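Local coordinates for protein amidohydrolase (Thermotoga maritima, PDB 3OOQ) that belongs to the amidohydrolase family and probably hydrolyses amide bonds, possibly as an allantoinase, at residues G24-L27 against K32-K35; S64-F69 against I310-A315; K166-T171 against A176-D181; A320-Y325 against E330-I335. One frame throughout, in Å; residues are numbered along the deposited sequence.

How the contacts relate
From the N terminus, contact 1 (24-27 with 32-35) closes a tight hairpin, strands 24-29 and 32-37 joined by a two-residue turn, in the small four-strand sheet with 7-10 and 46-49. Contact 2 (64-69 with 310-315) spans 240 residues, bringing the end of strand 54-64 against the turn before helix 315-321. Nested inside that long loop is contact 3 (166-171 with 176-181), which folds the loop after helix 156-164 onto helix 172-198. Contact 4 (320-325 with 330-335) follows contact 2 in series. None touch; contacts 2 and 4 come nearest, about 5 Å between nearest atoms, and both meet the second subunit, where F314 packs on Y325 of the other copy and Y325 on its F314.

Contact 1: G24-L27 against K32-K35; sequences GDVL and KVEK
L27 and K35 pair through their backbones, and three hydrogen bonds define the geometry. L27 N donates to K35 O at 2.9 Å and is nearly straight, with an N-H...O angle of 172°. In the other direction L27 O is gripped by two donors: E34 N at 2.8 Å, more bent at 149°, and K35 N, a longer bond at 3.3 Å. Two successive amides thus converge on one carbonyl. A CA-H...O contact from V26 CA to K35 O, 3.5 Å, gives that second carbonyl a further, weaker neighbour.

Side-chain packing is lighter. On one face CG1 of V26 meets CG1 of V33 at 4.1 Å, each being the branch that lies anti to its own backbone N, and the two side chains meet at a slant. V26 also packs on I353. On the other face the side chains of L27 and E34 run side by side in the same direction, L27 CD2 lying alongside the E34 carboxylate, 3.8 Å from E34 OE1, while CB of K35 lies near CB of L27 before the rest of the lysine chain leads away.

The carboxylates find their partners outside the two segments. E34 OE1 makes a salt bridge to K6 and a hydrogen bond to S29; D25 OD2 makes a salt bridge to K10 and accepts from I40 N, and D25 OD1 accepts from N11 N.

With E34 and K35 both opposite L27, the pairing is a classic beta bulge in the antiparallel hairpin of strands 24-29 and 32-37, at the edge of the four-strand sheet formed with 7-10 and 46-49.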
# COMPACT_ATOMS: atom_id res chain seq x y z
N GLY F 24 -44.82 37.64 -36.17
CA GLY F 24 -46.10 36.95 -36.10
C GLY F 24 -46.40 36.31 -34.77
O GLY F 24 -45.81 36.65 -33.74
N ASP F 25 -47.32 35.35 -34.80
CA ASP F 25 -47.97 34.85 -33.60
C ASP F 25 -47.83 33.34 -33.46
O ASP F 25 -47.63 32.62 -34.46
CB ASP F 25 -49.47 35.20 -33.60
CG ASP F 25 -49.75 36.66 -33.94
OD1 ASP F 25 -48.99 37.55 -33.52
OD2 ASP F 25 -50.77 36.91 -34.62
N VAL F 26 -47.96 32.88 -32.22
CA VAL F 26 -47.94 31.46 -31.94
C VAL F 26 -49.04 31.20 -30.92
O VAL F 26 -49.09 31.83 -29.87
CB VAL F 26 -46.54 31.01 -31.40
CG1 VAL F 26 -46.55 29.56 -30.93
CG2 VAL F 26 -45.45 31.24 -32.45
N LEU F 27 -49.92 30.26 -31.24
CA LEU F 27 -51.01 29.86 -30.35
C LEU F 27 -50.71 28.50 -29.76
O LEU F 27 -50.36 27.55 -30.49
CB LEU F 27 -52.35 29.80 -31.11
CG LEU F 27 -53.59 29.27 -30.38
CD1 LEU F 27 -54.02 30.19 -29.25
CD2 LEU F 27 -54.77 29.07 -31.36
N LYS F 32 -49.24 22.20 -26.39
CA LYS F 32 -48.69 22.03 -27.73
C LYS F 32 -48.84 23.28 -28.57
O LYS F 32 -49.71 24.10 -28.32
CB LYS F 32 -49.32 20.83 -28.42
CG LYS F 32 -48.79 19.52 -27.87
CD LYS F 32 -49.58 18.30 -28.27
CE LYS F 32 -49.31 17.18 -27.25
NZ LYS F 32 -49.02 15.87 -27.89
N VAL F 33 -47.99 23.43 -29.57
CA VAL F 33 -48.15 24.50 -30.53
C VAL F 33 -49.35 24.12 -31.39
O VAL F 33 -49.34 23.08 -32.04
CB VAL F 33 -46.88 24.69 -31.42
CG1 VAL F 33 -47.10 25.77 -32.46
CG2 VAL F 33 -45.67 25.03 -30.56
N GLU F 34 -50.40 24.93 -31.33
CA GLU F 34 -51.60 24.71 -32.15
C GLU F 34 -51.48 25.39 -33.52
O GLU F 34 -51.77 24.75 -34.55
CB GLU F 34 -52.87 25.17 -31.41
CG GLU F 34 -54.17 24.61 -32.05
CD GLU F 34 -55.46 25.30 -31.59
OE1 GLU F 34 -55.65 25.52 -30.37
OE2 GLU F 34 -56.32 25.59 -32.46
N LYS F 35 -51.09 26.66 -33.54
CA LYS F 35 -51.02 27.44 -34.78
C LYS F 35 -49.79 28.33 -34.79
O LYS F 35 -49.41 28.85 -33.75
CB LYS F 35 -52.27 28.33 -34.96
CG LYS F 35 -53.52 27.62 -35.43
CD LYS F 35 -54.68 28.62 -35.61
CE LYS F 35 -56.05 27.95 -35.47
NZ LYS F 35 -57.15 28.86 -35.88

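Contact 2: S64-F69 against I310-A315; sequences SHIGLF and IPLEFA
I66 CD1 and L312 CD2 meet at 3.7 Å, and this methyl pair carries the contact. The same L312 methyl also lies 4.2 Å from I66 CG2, so one leucine branch rests against two methyls of the isoleucine while the side chains cross at about a right angle. The I66 chain stretches toward its partner because CG1 stands anti to the backbone N (chi1 -165°) and CD1 continues the extension (chi2 154°). S64 adds a marginal touch, its OG being 4.3 Å from L312 CD2.

In the next layer, S64 OG accepts a weak but straight bond from I66 N, 3.3 Å at 171°, tying the hydroxyl to the backbone of I66 itself. The turn that follows is gathered by H65 O, which takes both L68 N (2.9 Å) and F69 N (3.2 Å). On the other segment A315 N bonds to L312 O at 2.9 Å, and H307 ND1 is hydrogen-bonded to L312 N.

Farther out, V115 of strand 112-117 touches S64, I66 and L312 alike, while I66 also packs on A103 and I104 of helix 103-108. On and around the turn, P311, E313 and F314 pack on the second subunit, another copy of the protein. H63 and H65 flank S64 as the His-X-His motif that in amidohydrolase relatives binds metal at the mouth of the TIM barrel.

All three touching residues are buried, and the closest meeting is methyl to methyl, with the S64 hydroxyl at its margin; such packing is non-directional, so the surrounding hydrogen bonds set where I66 and L312 stand.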
# COMPACT_ATOMS: atom_id res chain seq x y z
N SER F 64 -25.52 15.17 -22.31
CA SER F 64 -25.31 16.01 -21.14
C SER F 64 -25.13 15.22 -19.85
O SER F 64 -25.68 14.12 -19.70
CB SER F 64 -26.50 16.95 -20.96
OG SER F 64 -26.16 18.04 -20.13
N HIS F 65 -24.43 15.82 -18.90
CA HIS F 65 -24.37 15.25 -17.56
C HIS F 65 -25.00 16.17 -16.50
O HIS F 65 -24.83 15.95 -15.32
CB HIS F 65 -22.94 14.84 -17.21
CG HIS F 65 -22.24 14.11 -18.32
ND1 HIS F 65 -22.61 12.85 -18.73
CD2 HIS F 65 -21.23 14.49 -19.13
CE1 HIS F 65 -21.84 12.47 -19.73
NE2 HIS F 65 -20.99 13.44 -20.00
N ILE F 66 -25.77 17.17 -16.94
CA ILE F 66 -26.49 18.03 -16.00
C ILE F 66 -27.35 17.18 -15.07
O ILE F 66 -27.88 16.14 -15.47
CB ILE F 66 -27.34 19.12 -16.72
CG1 ILE F 66 -27.77 20.21 -15.71
CG2 ILE F 66 -28.56 18.50 -17.46
CD1 ILE F 66 -28.04 21.58 -16.33
N GLY F 67 -27.44 17.58 -13.81
CA GLY F 67 -28.18 16.81 -12.82
C GLY F 67 -27.41 15.62 -12.28
O GLY F 67 -27.67 15.18 -11.15
N LEU F 68 -26.48 15.08 -13.07
CA LEU F 68 -25.63 13.95 -12.62
C LEU F 68 -24.39 14.41 -11.84
O LEU F 68 -23.96 13.75 -10.89
CB LEU F 68 -25.15 13.09 -13.80
CG LEU F 68 -26.12 12.18 -14.54
CD1 LEU F 68 -25.35 11.31 -15.52
CD2 LEU F 68 -26.84 11.29 -13.56
N PHE F 69 -23.81 15.51 -12.30
CA PHE F 69 -22.63 16.09 -11.71
C PHE F 69 -23.09 17.43 -11.13
O PHE F 69 -22.99 18.46 -11.79
CB PHE F 69 -21.59 16.26 -12.83
CG PHE F 69 -20.21 16.64 -12.37
CD1 PHE F 69 -20.01 17.48 -11.28
CD2 PHE F 69 -19.10 16.19 -13.08
CE1 PHE F 69 -18.73 17.85 -10.87
CE2 PHE F 69 -17.81 16.55 -12.69
CZ PHE F 69 -17.63 17.38 -11.58
N ILE F 310 -18.59 22.42 -20.52
CA ILE F 310 -19.08 23.78 -20.75
C ILE F 310 -20.45 23.87 -20.10
O ILE F 310 -21.29 23.00 -20.31
CB ILE F 310 -19.22 24.12 -22.27
CG1 ILE F 310 -17.87 23.93 -22.99
CG2 ILE F 310 -19.77 25.54 -22.49
CD1 ILE F 310 -18.02 23.73 -24.49
N PRO F 311 -20.67 24.91 -19.27
CA PRO F 311 -21.98 24.94 -18.63
C PRO F 311 -23.09 25.06 -19.68
O PRO F 311 -22.94 25.79 -20.66
CB PRO F 311 -21.92 26.19 -17.75
CG PRO F 311 -20.47 26.42 -17.50
CD PRO F 311 -19.76 25.94 -18.75
N LEU F 312 -24.18 24.34 -19.46
CA LEU F 312 -25.29 24.30 -20.37
C LEU F 312 -25.87 25.70 -20.58
O LEU F 312 -26.28 26.04 -21.70
CB LEU F 312 -26.34 23.33 -19.83
CG LEU F 312 -27.40 22.80 -20.79
CD1 LEU F 312 -26.78 22.22 -22.06
CD2 LEU F 312 -28.22 21.76 -20.06
N GLU F 313 -25.85 26.51 -19.51
CA GLU F 313 -26.32 27.89 -19.58
C GLU F 313 -25.66 28.64 -20.72
O GLU F 313 -26.22 29.65 -21.20
CB GLU F 313 -26.09 28.64 -18.26
CG GLU F 313 -24.63 28.75 -17.81
CD GLU F 313 -24.49 29.31 -16.39
OE1 GLU F 313 -25.25 30.28 -16.08
OE2 GLU F 313 -23.64 28.79 -15.62
N PHE F 314 -24.50 28.16 -21.16
CA PHE F 314 -23.72 28.86 -22.19
C PHE F 314 -23.77 28.21 -23.58
O PHE F 314 -22.94 28.51 -24.44
CB PHE F 314 -22.27 29.05 -21.73
CG PHE F 314 -22.14 29.90 -20.47
CD1 PHE F 314 -22.80 31.12 -20.35
CD2 PHE F 314 -21.32 29.47 -19.41
CE1 PHE F 314 -22.67 31.91 -19.19
CE2 PHE F 314 -21.18 30.25 -18.24
CZ PHE F 314 -21.85 31.46 -18.13
N ALA F 315 -24.76 27.34 -23.81
CA ALA F 315 -24.95 26.71 -25.11
C ALA F 315 -24.95 27.73 -26.27
O ALA F 315 -24.33 27.48 -27.32
CB ALA F 315 -26.23 25.88 -25.12

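Contact 3: K166-T171 against A176-D181; sequences KQTPST and AGVIRD
Two rotations aim the methyls of T168 and V178 at each other. In T168 (chi1 -48°) CG2 stands opposite the backbone N across the CA-CB bond, and in V178 (chi1 166°) the branch that reaches the loop is CG2, set opposite the carbonyl carbon. The resulting T168 CG2 to V178 CG2 distance is 4.1 Å, and the two side chains run antiparallel, one alongside the other. P169 supplies the other wall: its CD is likewise 4.1 Å from V178 CG2, with the ring and the valine crossing at about a right angle. A single valine methyl therefore sits against both loop residues. The peptide bond before P169 is cis, so the CA atoms of T168 and P169 lie on the same side of it.

The threonine presents carbon to the helix, while its OG1 hydrogen-bonds to T84 of a third subunit, another copy of the protein, whose E82 also bonds to S170 and T171; T171 OG1 caps G174 N at the start of the helix.

The loop that carries T168 and P169 leaves helix 156-164 through a Schellman motif at K166, and P169 still packs on Y162 of that helix. V178 belongs to the long helix 172-198, whose A176 and I179 lie against I239 of helix 230-243. The contact thus folds the connecting loop back onto the first turns of the helix it leads into.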
# COMPACT_ATOMS: atom_id res chain seq x y z
N LYS F 166 -5.36 -1.38 -12.93
CA LYS F 166 -4.60 -2.58 -13.30
C LYS F 166 -5.52 -3.67 -13.83
O LYS F 166 -5.29 -4.85 -13.57
CB LYS F 166 -3.85 -3.14 -12.08
CG LYS F 166 -2.40 -2.84 -12.02
CD LYS F 166 -2.15 -1.44 -11.60
CE LYS F 166 -1.03 -0.88 -12.46
NZ LYS F 166 -0.02 -0.16 -11.65
N GLN F 167 -6.55 -3.25 -14.55
CA GLN F 167 -7.63 -4.13 -14.99
C GLN F 167 -7.89 -3.94 -16.51
O GLN F 167 -7.65 -2.86 -17.04
CB GLN F 167 -8.86 -3.78 -14.15
CG GLN F 167 -10.13 -4.52 -14.46
CD GLN F 167 -11.28 -4.10 -13.54
OE1 GLN F 167 -11.15 -3.19 -12.72
NE2 GLN F 167 -12.40 -4.81 -13.66
N THR F 168 -8.34 -4.99 -17.20
CA THR F 168 -8.73 -4.91 -18.62
C THR F 168 -9.92 -3.93 -18.70
O THR F 168 -10.87 -4.07 -17.93
CB THR F 168 -9.13 -6.31 -19.16
OG1 THR F 168 -8.13 -7.25 -18.79
CG2 THR F 168 -9.30 -6.31 -20.68
N PRO F 169 -9.88 -2.92 -19.59
CA PRO F 169 -8.86 -2.61 -20.60
C PRO F 169 -7.81 -1.58 -20.19
O PRO F 169 -8.11 -0.59 -19.53
CB PRO F 169 -9.68 -2.03 -21.74
CG PRO F 169 -10.79 -1.22 -20.99
CD PRO F 169 -11.11 -2.12 -19.79
N SER F 170 -6.59 -1.80 -20.64
CA SER F 170 -5.50 -0.84 -20.47
C SER F 170 -5.03 -0.36 -21.84
O SER F 170 -4.11 0.44 -21.92
CB SER F 170 -4.34 -1.49 -19.69
OG SER F 170 -3.80 -2.61 -20.39
N THR F 171 -5.65 -0.86 -22.91
CA THR F 171 -5.27 -0.51 -24.28
C THR F 171 -6.54 -0.34 -25.12
O THR F 171 -7.60 -0.84 -24.76
CB THR F 171 -4.41 -1.62 -24.96
OG1 THR F 171 -5.19 -2.82 -25.05
CG2 THR F 171 -3.11 -1.93 -24.16
N ALA F 176 -12.03 -2.40 -27.20
CA ALA F 176 -12.78 -3.06 -28.25
C ALA F 176 -13.09 -4.53 -27.89
O ALA F 176 -14.20 -5.01 -28.12
CB ALA F 176 -11.99 -2.98 -29.59
N GLY F 177 -12.10 -5.24 -27.36
CA GLY F 177 -12.35 -6.61 -26.91
C GLY F 177 -13.46 -6.71 -25.87
O GLY F 177 -14.30 -7.62 -25.94
N VAL F 178 -13.47 -5.78 -24.92
CA VAL F 178 -14.49 -5.78 -23.85
C VAL F 178 -15.90 -5.59 -24.44
O VAL F 178 -16.85 -6.28 -24.06
CB VAL F 178 -14.18 -4.69 -22.79
CG1 VAL F 178 -15.38 -4.42 -21.88
CG2 VAL F 178 -12.97 -5.10 -21.95
N ILE F 179 -16.04 -4.65 -25.37
CA ILE F 179 -17.32 -4.39 -26.01
C ILE F 179 -17.75 -5.59 -26.89
O ILE F 179 -18.89 -6.04 -26.83
CB ILE F 179 -17.29 -3.06 -26.78
CG1 ILE F 179 -17.09 -1.90 -25.77
CG2 ILE F 179 -18.59 -2.85 -27.62
CD1 ILE F 179 -16.61 -0.59 -26.38
N ARG F 180 -16.81 -6.11 -27.68
CA ARG F 180 -17.11 -7.30 -28.49
C ARG F 180 -17.56 -8.48 -27.64
O ARG F 180 -18.48 -9.23 -28.01
CB ARG F 180 -15.87 -7.75 -29.25
CG ARG F 180 -15.78 -7.26 -30.62
CD ARG F 180 -14.97 -8.23 -31.53
NE ARG F 180 -14.90 -7.52 -32.78
CZ ARG F 180 -14.08 -6.50 -32.99
NH1 ARG F 180 -14.11 -5.86 -34.16
NH2 ARG F 180 -13.20 -6.14 -32.05
N ASP F 181 -16.86 -8.67 -26.53
CA ASP F 181 -17.16 -9.76 -25.64
C ASP F 181 -18.59 -9.58 -25.12
O ASP F 181 -19.37 -10.53 -25.09
CB ASP F 181 -16.13 -9.81 -24.50
CG ASP F 181 -16.41 -10.90 -23.52
OD1 ASP F 181 -16.08 -12.06 -23.82
OD2 ASP F 181 -16.95 -10.60 -22.44

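Contact 4: A320-Y325 against E330-I335; sequences ATAMRY and EDLLKI
L332 points its forked end at A322 and M323, one methyl to each. CD2 meets CB of A322 at 3.7 Å, while CD1 meets CG of M323 at 3.5 Å, a carbon pair closer than usual van der Waals contact and hence tightly packed. The leucine and the M323 side chain, modelled as selenomethionine, slant across one another, and the meeting is near the root of the longer chain, at CG. In L332 CG lies anti to the carbonyl carbon (chi1 -68°), which sends the fork outward from its helix. M323 has the same kind of first rotation but bends later, at chi3 -62°, where the selenium turns its terminal methyl. A322 has just its CB to offer, and this points toward L332, making a short partner beside the longer selenomethionine chain.

Backbone bonds hold the two residues of the first segment in a tight turn: M323 N bonds to A320 O at 2.9 Å, and Y325 N to A322 O at 2.7 Å.

R324, in the same turn, faces another copy of the protein, bonding to T316, P368 and D370 of the second subunit. Within the chain, the contact joins the turn following on from helix 315-321 to helix 329-334, with I291 of helix 290-297 touching both A322 and L332. Past L332, I335 packs on that same I291 and on I301 and L303 of strand 301-303.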
# COMPACT_ATOMS: atom_id res chain seq x y z
N ALA F 320 -22.76 30.56 -30.98
CA ALA F 320 -22.41 31.88 -31.55
C ALA F 320 -20.94 31.99 -31.94
O ALA F 320 -20.61 32.46 -33.02
CB ALA F 320 -22.79 32.98 -30.60
N THR F 321 -20.05 31.54 -31.06
CA THR F 321 -18.60 31.59 -31.28
C THR F 321 -18.20 30.84 -32.55
O THR F 321 -17.21 31.19 -33.21
CB THR F 321 -17.84 31.04 -30.06
OG1 THR F 321 -18.09 31.90 -28.94
CG2 THR F 321 -16.32 30.97 -30.31
N ALA F 322 -18.97 29.82 -32.91
CA ALA F 322 -18.63 29.06 -34.11
C ALA F 322 -18.72 29.91 -35.37
O ALA F 322 -18.10 29.58 -36.38
CB ALA F 322 -19.45 27.79 -34.21
N MSE F 323 -19.46 31.02 -35.31
CA MSE F 323 -19.49 32.00 -36.42
C MSE F 323 -18.13 32.61 -36.72
O MSE F 323 -17.92 33.15 -37.80
CB MSE F 323 -20.53 33.10 -36.19
CG MSE F 323 -21.95 32.59 -36.13
SE MSE F 323 -23.36 33.95 -36.10
CE MSE F 323 -22.93 34.87 -34.42
N ARG F 324 -17.19 32.50 -35.78
CA ARG F 324 -15.79 32.86 -36.06
C ARG F 324 -15.03 31.80 -36.83
O ARG F 324 -13.87 32.02 -37.17
CB ARG F 324 -15.00 33.14 -34.77
CG ARG F 324 -15.65 34.13 -33.88
CD ARG F 324 -14.69 34.68 -32.85
NE ARG F 324 -15.21 35.97 -32.43
CZ ARG F 324 -14.80 36.67 -31.37
NH1 ARG F 324 -13.84 36.20 -30.57
NH2 ARG F 324 -15.37 37.84 -31.13
N TYR F 325 -15.66 30.64 -37.07
CA TYR F 325 -14.99 29.50 -37.71
C TYR F 325 -15.78 28.95 -38.90
O TYR F 325 -15.79 27.73 -39.15
CB TYR F 325 -14.68 28.41 -36.67
CG TYR F 325 -13.89 28.96 -35.50
CD1 TYR F 325 -14.54 29.48 -34.38
CD2 TYR F 325 -12.50 29.00 -35.53
CE1 TYR F 325 -13.83 30.00 -33.30
CE2 TYR F 325 -11.76 29.52 -34.45
CZ TYR F 325 -12.45 30.02 -33.34
OH TYR F 325 -11.76 30.55 -32.27
N GLU F 330 -28.16 30.10 -39.31
CA GLU F 330 -29.28 29.21 -39.61
C GLU F 330 -28.94 27.77 -39.21
O GLU F 330 -29.74 27.08 -38.57
CB GLU F 330 -29.63 29.29 -41.11
CG GLU F 330 -30.91 28.59 -41.56
CD GLU F 330 -31.14 28.67 -43.09
OE1 GLU F 330 -31.61 27.67 -43.67
OE2 GLU F 330 -30.84 29.73 -43.69
N ASP F 331 -27.75 27.33 -39.60
CA ASP F 331 -27.24 25.99 -39.29
C ASP F 331 -26.98 25.78 -37.78
O ASP F 331 -27.35 24.74 -37.19
CB ASP F 331 -25.92 25.75 -40.05
CG ASP F 331 -26.13 25.56 -41.55
OD1 ASP F 331 -27.19 25.03 -41.95
OD2 ASP F 331 -25.22 25.93 -42.33
N LEU F 332 -26.34 26.78 -37.18
CA LEU F 332 -26.03 26.73 -35.76
C LEU F 332 -27.29 26.68 -34.91
O LEU F 332 -27.30 26.05 -33.84
CB LEU F 332 -25.18 27.94 -35.37
CG LEU F 332 -23.78 27.93 -35.97
CD1 LEU F 332 -23.17 29.33 -35.89
CD2 LEU F 332 -22.87 26.90 -35.23
N LEU F 333 -28.36 27.32 -35.37
CA LEU F 333 -29.64 27.19 -34.68
C LEU F 333 -30.21 25.78 -34.79
O LEU F 333 -30.66 25.21 -33.78
CB LEU F 333 -30.64 28.24 -35.18
CG LEU F 333 -30.30 29.66 -34.75
CD1 LEU F 333 -31.16 30.71 -35.53
CD2 LEU F 333 -30.51 29.77 -33.25
N LYS F 334 -30.15 25.21 -35.99
CA LYS F 334 -30.65 23.84 -36.24
C LYS F 334 -29.90 22.79 -35.40
O LYS F 334 -30.50 21.85 -34.88
CB LYS F 334 -30.54 23.45 -37.73
CG LYS F 334 -31.39 24.24 -38.68
CD LYS F 334 -31.31 23.69 -40.11
CE LYS F 334 -32.18 24.55 -41.06
NZ LYS F 334 -32.46 23.87 -42.37
N ILE F 335 -28.58 22.93 -35.29
CA ILE F 335 -27.80 21.95 -34.51
C ILE F 335 -28.02 22.07 -33.00
O ILE F 335 -27.52 21.24 -32.21
CB ILE F 335 -26.29 21.96 -34.87
CG1 ILE F 335 -25.60 23.23 -34.38
CG2 ILE F 335 -26.11 21.75 -36.36
CD1 ILE F 335 -24.07 23.23 -34.62